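Local coordinates for protein ectonucleotide pyrophosphatase/phosphodiesterase family member 5 (Mus musculus, PDB 5VEO) that probably hydrolyses phosphodiester or pyrophosphate bonds of a restricted set of nucleotides as a zinc-dependent ectoenzyme, at residues E175-S187 with S317-N329. The protein carries 1 engineered substitution. Residues are numbered along the deposited sequence; the frame is centred on the assembly and turned at random.
Sequences EPDDTGHDVGPDS and SDDFLLGNHGYDN. With ZN (zinc ion), chain D; ZN (zinc ion), chain F; AMP (adenosine monophosphate), chain Q; NAG (2-acetamido-2-deoxy-beta-D-glucopyranose), chain J.
Gly323 O takes the ring N-H of His181 at 2.8 Å from ND1, the donor standing above the carbonyl plane, while the CA-H of His181 approaches the same oxygen. A backbone bond in the other direction, from Gly323 N to His181 O (3.0 Å), completes a two-way link between helix 177-183 and strand 323-324. With CG of His181 anti to its carbonyl carbon (chi1 -76°), the ring lies alongside this strand and presents NE2 to a zinc ion at 2.0 Å. His325 NE2 and both carboxylate oxygens of Asp177 bind the same metal, and O2P of AMP joins them at 1.9 Å from the zinc. The two imidazoles meet rim to rim, planes 45° apart, both turning NE2 to the one ion. Asn324 OD1 lies in plane at the edge of the His181 ring, 3.2 Å from CE1, and also accepts the backbone N-H of His325; an alanine here would probably leave that N-H without its mate and the CE1 edge less firmly seated. Leu321 CD1 packs obliquely against the His181 ring, 3.7 Å from ND1. Where the helix ends, Leu322 lies against the backbone of Asp182 and Val183. Mid-helix, Gly180 O meets the CA-H of Gly323, where a side chain would clash. Thr56 O accepts the ND1 proton of His325, so both histidines are oriented by backbone carbonyls to turn NE2 to the zinc that also binds the AMP phosphate.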
loop_
_atom_site.group_PDB
_atom_site.type_symbol
_atom_site.label_atom_id
_atom_site.label_comp_id
_atom_site.label_asym_id
_atom_site.label_seq_id
_atom_site.Cartn_x
_atom_site.Cartn_y
_atom_site.Cartn_z
ATOM N N GLU A 175 -6.919 1.867 9.842
ATOM C CA GLU A 175 -6.229 1.205 10.949
ATOM C C GLU A 175 -5.768 -0.188 10.530
ATOM O O GLU A 175 -6.453 -0.864 9.734
ATOM C CB GLU A 175 -7.137 1.110 12.174
ATOM C CG GLU A 175 -7.427 2.436 12.842
ATOM C CD GLU A 175 -6.262 3.004 13.664
ATOM O OE1 GLU A 175 -5.086 2.658 13.421
ATOM O OE2 GLU A 175 -6.550 3.834 14.555
ATOM N N PRO A 176 -4.640 -0.653 11.111
ATOM C CA PRO A 176 -3.916 -0.100 12.259
ATOM C C PRO A 176 -2.777 0.901 11.947
ATOM O O PRO A 176 -2.009 1.252 12.838
ATOM C CB PRO A 176 -3.355 -1.362 12.914
ATOM C CG PRO A 176 -3.055 -2.244 11.767
ATOM C CD PRO A 176 -4.181 -2.016 10.795
ATOM N N ASP A 177 -2.720 1.394 10.707
ATOM C CA ASP A 177 -1.705 2.382 10.328
ATOM C C ASP A 177 -1.759 3.630 11.208
ATOM O O ASP A 177 -0.729 4.099 11.714
ATOM C CB ASP A 177 -1.881 2.759 8.859
ATOM C CG ASP A 177 -0.848 3.753 8.383
ATOM O OD1 ASP A 177 0.299 3.337 8.109
ATOM O OD2 ASP A 177 -1.180 4.959 8.246
ATOM N N ASP A 178 -2.952 4.209 11.369
ATOM C CA ASP A 178 -3.075 5.491 12.066
ATOM C C ASP A 178 -2.531 5.399 13.486
ATOM O O ASP A 178 -1.710 6.219 13.912
ATOM C CB ASP A 178 -4.541 5.925 12.104
ATOM C CG ASP A 178 -4.963 6.701 10.880
ATOM O OD1 ASP A 178 -4.092 7.063 10.064
ATOM O OD2 ASP A 178 -6.173 6.958 10.746
ATOM N N THR A 179 -3.014 4.425 14.251
ATOM C CA THR A 179 -2.542 4.271 15.621
ATOM C C THR A 179 -1.084 3.817 15.662
ATOM O O THR A 179 -0.325 4.229 16.549
ATOM C CB THR A 179 -3.466 3.305 16.365
ATOM O OG1 THR A 179 -4.762 3.907 16.501
ATOM C CG2 THR A 179 -2.921 2.977 17.743
ATOM N N GLY A 180 -0.677 2.949 14.733
ATOM C CA GLY A 180 0.724 2.552 14.664
ATOM C C GLY A 180 1.668 3.738 14.560
ATOM O O GLY A 180 2.718 3.774 15.209
ATOM N N HIS A 181 1.305 4.731 13.746
ATOM C CA HIS A 181 2.104 5.952 13.671
ATOM C C HIS A 181 2.156 6.661 15.016
ATOM O O HIS A 181 3.209 7.155 15.429
ATOM C CB HIS A 181 1.537 6.910 12.634
ATOM C CG HIS A 181 1.823 6.546 11.210
ATOM N ND1 HIS A 181 3.096 6.510 10.686
ATOM C CD2 HIS A 181 0.987 6.234 10.189
ATOM C CE1 HIS A 181 3.034 6.186 9.407
ATOM N NE2 HIS A 181 1.765 6.028 9.075
ATOM N N ASP A 182 1.004 6.778 15.675
ATOM C CA ASP A 182 0.888 7.602 16.873
ATOM C C ASP A 182 1.662 7.013 18.044
ATOM O O ASP A 182 2.325 7.743 18.791
ATOM C CB ASP A 182 -0.583 7.752 17.257
ATOM C CG ASP A 182 -1.346 8.669 16.326
ATOM O OD1 ASP A 182 -0.701 9.427 15.565
ATOM O OD2 ASP A 182 -2.597 8.639 16.361
ATOM N N VAL A 183 1.531 5.710 18.272
ATOM C CA VAL A 183 2.102 5.098 19.466
ATOM C C VAL A 183 3.336 4.258 19.183
ATOM O O VAL A 183 4.109 3.997 20.123
ATOM C CB VAL A 183 1.052 4.270 20.235
ATOM C CG1 VAL A 183 -0.140 5.144 20.580
ATOM C CG2 VAL A 183 0.643 3.013 19.469
ATOM N N GLY A 184 3.567 3.853 17.939
ATOM C CA GLY A 184 4.639 2.951 17.609
ATOM C C GLY A 184 4.210 1.500 17.733
ATOM O O GLY A 184 3.416 1.141 18.611
ATOM N N PRO A 185 4.709 0.635 16.840
ATOM C CA PRO A 185 4.253 -0.764 16.849
ATOM C C PRO A 185 4.670 -1.544 18.089
ATOM O O PRO A 185 4.095 -2.620 18.352
ATOM C CB PRO A 185 4.894 -1.352 15.591
ATOM C CG PRO A 185 6.091 -0.479 15.327
ATOM C CD PRO A 185 5.695 0.890 15.768
ATOM N N ASP A 186 5.665 -1.064 18.839
ATOM C CA ASP A 186 6.109 -1.733 20.056
ATOM C C ASP A 186 5.291 -1.322 21.267
ATOM O O ASP A 186 5.480 -1.885 22.356
ATOM C CB ASP A 186 7.579 -1.425 20.345
ATOM C CG ASP A 186 8.520 -1.947 19.272
ATOM O OD1 ASP A 186 8.082 -2.729 18.418
ATOM O OD2 ASP A 186 9.716 -1.587 19.287
ATOM N N SER A 187 4.409 -0.358 21.107
ATOM C CA SER A 187 3.619 0.126 22.225
ATOM C C SER A 187 2.628 -0.942 22.681
ATOM O O SER A 187 1.975 -1.589 21.855
ATOM C CB SER A 187 2.851 1.397 21.835
ATOM O OG SER A 187 1.925 1.746 22.848
ATOM N N SER A 317 11.758 21.223 13.940
ATOM C CA SER A 317 10.316 21.245 14.129
ATOM C C SER A 317 9.575 20.444 13.068
ATOM O O SER A 317 8.348 20.558 12.965
ATOM C CB SER A 317 9.812 22.688 14.141
ATOM O OG SER A 317 9.857 23.236 12.835
ATOM N N ASP A 318 10.284 19.654 12.269
ATOM C CA ASP A 318 9.629 18.779 11.314
ATOM C C ASP A 318 8.863 17.699 12.079
ATOM O O ASP A 318 9.054 17.496 13.289
ATOM C CB ASP A 318 10.669 18.172 10.363
ATOM C CG ASP A 318 10.102 17.799 8.986
ATOM O OD1 ASP A 318 8.873 17.888 8.763
ATOM O OD2 ASP A 318 10.913 17.400 8.109
ATOM N N ASP A 319 7.978 17.011 11.362
ATOM C CA ASP A 319 7.113 16.014 11.980
ATOM C C ASP A 319 7.918 14.827 12.489
ATOM O O ASP A 319 8.896 14.404 11.865
ATOM C CB ASP A 319 6.072 15.528 10.979
ATOM C CG ASP A 319 5.147 16.635 10.518
ATOM O OD1 ASP A 319 4.507 17.276 11.385
ATOM O OD2 ASP A 319 5.063 16.860 9.288
ATOM N N PHE A 320 7.497 14.288 13.628
ATOM C CA PHE A 320 8.042 13.047 14.147
ATOM C C PHE A 320 6.901 12.161 14.626
ATOM O O PHE A 320 5.987 12.629 15.307
ATOM C CB PHE A 320 9.032 13.293 15.287
ATOM C CG PHE A 320 9.477 12.035 15.948
ATOM C CD1 PHE A 320 10.543 11.317 15.447
ATOM C CD2 PHE A 320 8.798 11.541 17.040
ATOM C CE1 PHE A 320 10.937 10.133 16.036
ATOM C CE2 PHE A 320 9.178 10.352 17.626
ATOM C CZ PHE A 320 10.255 9.648 17.116
ATOM N N LEU A 321 6.974 10.877 14.287
ATOM C CA LEU A 321 5.997 9.883 14.704
ATOM C C LEU A 321 6.719 8.681 15.295
ATOM O O LEU A 321 7.785 8.295 14.817
ATOM C CB LEU A 321 5.146 9.408 13.519
ATOM C CG LEU A 321 4.351 10.491 12.801
ATOM C CD1 LEU A 321 3.840 10.012 11.454
ATOM C CD2 LEU A 321 3.204 10.940 13.661
ATOM N N LEU A 322 6.094 8.051 16.302
ATOM C CA LEU A 322 6.716 6.915 16.972
ATOM C C LEU A 322 6.672 5.646 16.130
ATOM O O LEU A 322 7.456 4.723 16.377
ATOM C CB LEU A 322 6.042 6.669 18.320
ATOM C CG LEU A 322 6.460 7.648 19.426
ATOM C CD1 LEU A 322 5.484 7.507 20.575
ATOM C CD2 LEU A 322 7.892 7.373 19.860
ATOM N N GLY A 323 5.794 5.573 15.146
ATOM C CA GLY A 323 5.824 4.502 14.167
ATOM C C GLY A 323 5.929 5.069 12.763
ATOM O O GLY A 323 5.292 6.084 12.439
ATOM N N ASN A 324 6.699 4.398 11.918
ATOM C CA ASN A 324 6.663 4.773 10.517
ATOM C C ASN A 324 7.027 3.595 9.620
ATOM O O ASN A 324 7.409 2.503 10.067
ATOM C CB ASN A 324 7.570 5.978 10.238
ATOM C CG ASN A 324 7.101 6.809 9.035
ATOM O OD1 ASN A 324 6.024 6.595 8.467
ATOM N ND2 ASN A 324 7.947 7.737 8.619
ATOM N N HIS A 325 6.881 3.846 8.325
ATOM C CA HIS A 325 7.117 2.876 7.272
ATOM C C HIS A 325 7.552 3.661 6.041
ATOM O O HIS A 325 7.570 4.893 6.045
ATOM C CB HIS A 325 5.851 2.043 7.026
ATOM C CG HIS A 325 4.656 2.889 6.728
ATOM N ND1 HIS A 325 4.332 3.281 5.450
ATOM C CD2 HIS A 325 3.778 3.515 7.548
ATOM C CE1 HIS A 325 3.263 4.064 5.490
ATOM N NE2 HIS A 325 2.923 4.237 6.754
ATOM N N GLY A 326 7.876 2.943 4.979
ATOM C CA GLY A 326 8.504 3.522 3.808
ATOM C C GLY A 326 9.890 2.989 3.549
ATOM O O GLY A 326 10.409 3.155 2.434
ATOM N N TYR A 327 10.467 2.310 4.539
ATOM C CA TYR A 327 11.797 1.732 4.482
ATOM C C TYR A 327 11.898 0.606 3.444
ATOM O O TYR A 327 10.908 0.105 2.905
ATOM C CB TYR A 327 12.174 1.184 5.858
ATOM C CG TYR A 327 12.076 2.210 6.964
ATOM C CD1 TYR A 327 13.126 3.078 7.220
ATOM C CD2 TYR A 327 10.934 2.332 7.731
ATOM C CE1 TYR A 327 13.044 4.030 8.227
ATOM C CE2 TYR A 327 10.839 3.279 8.732
ATOM C CZ TYR A 327 11.891 4.124 8.979
ATOM O OH TYR A 327 11.787 5.068 9.970
ATOM N N ASP A 328 13.150 0.220 3.180
ATOM C CA ASP A 328 13.514 -0.932 2.364
ATOM C C ASP A 328 12.473 -2.050 2.444
ATOM O O ASP A 328 12.161 -2.543 3.543
ATOM C CB ASP A 328 14.881 -1.422 2.848
ATOM C CG ASP A 328 15.533 -2.434 1.937
ATOM O OD1 ASP A 328 14.875 -3.043 1.086
ATOM O OD2 ASP A 328 16.751 -2.625 2.120
ATOM N N ASN A 329 11.951 -2.485 1.283
ATOM C CA ASN A 329 10.934 -3.531 1.264
ATOM C C ASN A 329 11.491 -4.918 1.562
ATOM O O ASN A 329 10.708 -5.868 1.658
ATOM C CB ASN A 329 10.191 -3.552 -0.076
ATOM C CG ASN A 329 11.081 -3.910 -1.243
ATOM O OD1 ASN A 329 12.283 -3.607 -1.264
ATOM N ND2 ASN A 329 10.491 -4.553 -2.237
HETATM ZN ZN ZN D . 1.168 5.126 7.369
HETATM ZN ZN ZN F . -5.603 8.454 8.473
HETATM P P AMP Q . 0.301 5.691 4.525
HETATM O O1P AMP Q . 1.348 5.790 3.457
HETATM O O2P AMP Q . 0.783 6.293 5.850
HETATM O O3P AMP Q . -0.214 4.269 4.732
HETATM O "O5'" AMP Q . -0.971 6.551 4.070
HETATM C "C5'" AMP Q . -2.261 6.219 4.606
HETATM C "C4'" AMP Q . -3.146 7.413 4.834
HETATM O "O4'" AMP Q . -3.637 7.856 3.576
HETATM C "C3'" AMP Q . -4.390 7.092 5.664
HETATM O "O3'" AMP Q . -4.275 7.638 6.960
HETATM C "C2'" AMP Q . -5.548 7.757 4.913
HETATM O "O2'" AMP Q . -6.358 8.596 5.691
HETATM C "C1'" AMP Q . -4.852 8.523 3.806
HETATM N N9 AMP Q . -5.604 8.545 2.571
HETATM C C8 AMP Q . -5.929 7.503 1.786
HETATM N N7 AMP Q . -6.618 7.943 0.704
HETATM C C5 AMP Q . -6.708 9.293 0.830
HETATM C C6 AMP Q . -7.290 10.403 0.049
HETATM N N6 AMP Q . -7.930 10.146 -1.105
HETATM N N1 AMP Q . -7.164 11.657 0.519
HETATM C C2 AMP Q . -6.526 11.945 1.667
HETATM N N3 AMP Q . -5.960 11.000 2.434
HETATM C C4 AMP Q . -6.044 9.683 2.059
HETATM C C1 NAG J . 11.778 24.641 9.783
HETATM C C2 NAG J . 11.696 25.917 10.640
HETATM C C3 NAG J . 10.317 26.564 10.502
HETATM C C4 NAG J . 9.963 26.772 9.036
HETATM C C5 NAG J . 10.057 25.436 8.315
HETATM C C6 NAG J . 9.732 25.510 6.841
HETATM C C7 NAG J . 13.134 25.847 12.642
HETATM C C8 NAG J . 13.215 25.443 14.084
HETATM N N2 NAG J . 11.967 25.607 12.035
HETATM O O3 NAG J . 10.284 27.802 11.203
HETATM O O4 NAG J . 8.644 27.295 8.928
HETATM O O5 NAG J . 11.399 24.941 8.427
HETATM O O6 NAG J . 10.640 26.354 6.148
HETATM O O7 NAG J . 14.084 26.363 12.054
HETATM O O HOH W 1 3.975 9.752 17.708
HETATM O O HOH W 2 -4.609 10.586 8.284
HETATM O O HOH W 3 -6.378 10.734 9.056
HETATM O O HOH W 4 -6.787 9.064 10.441
#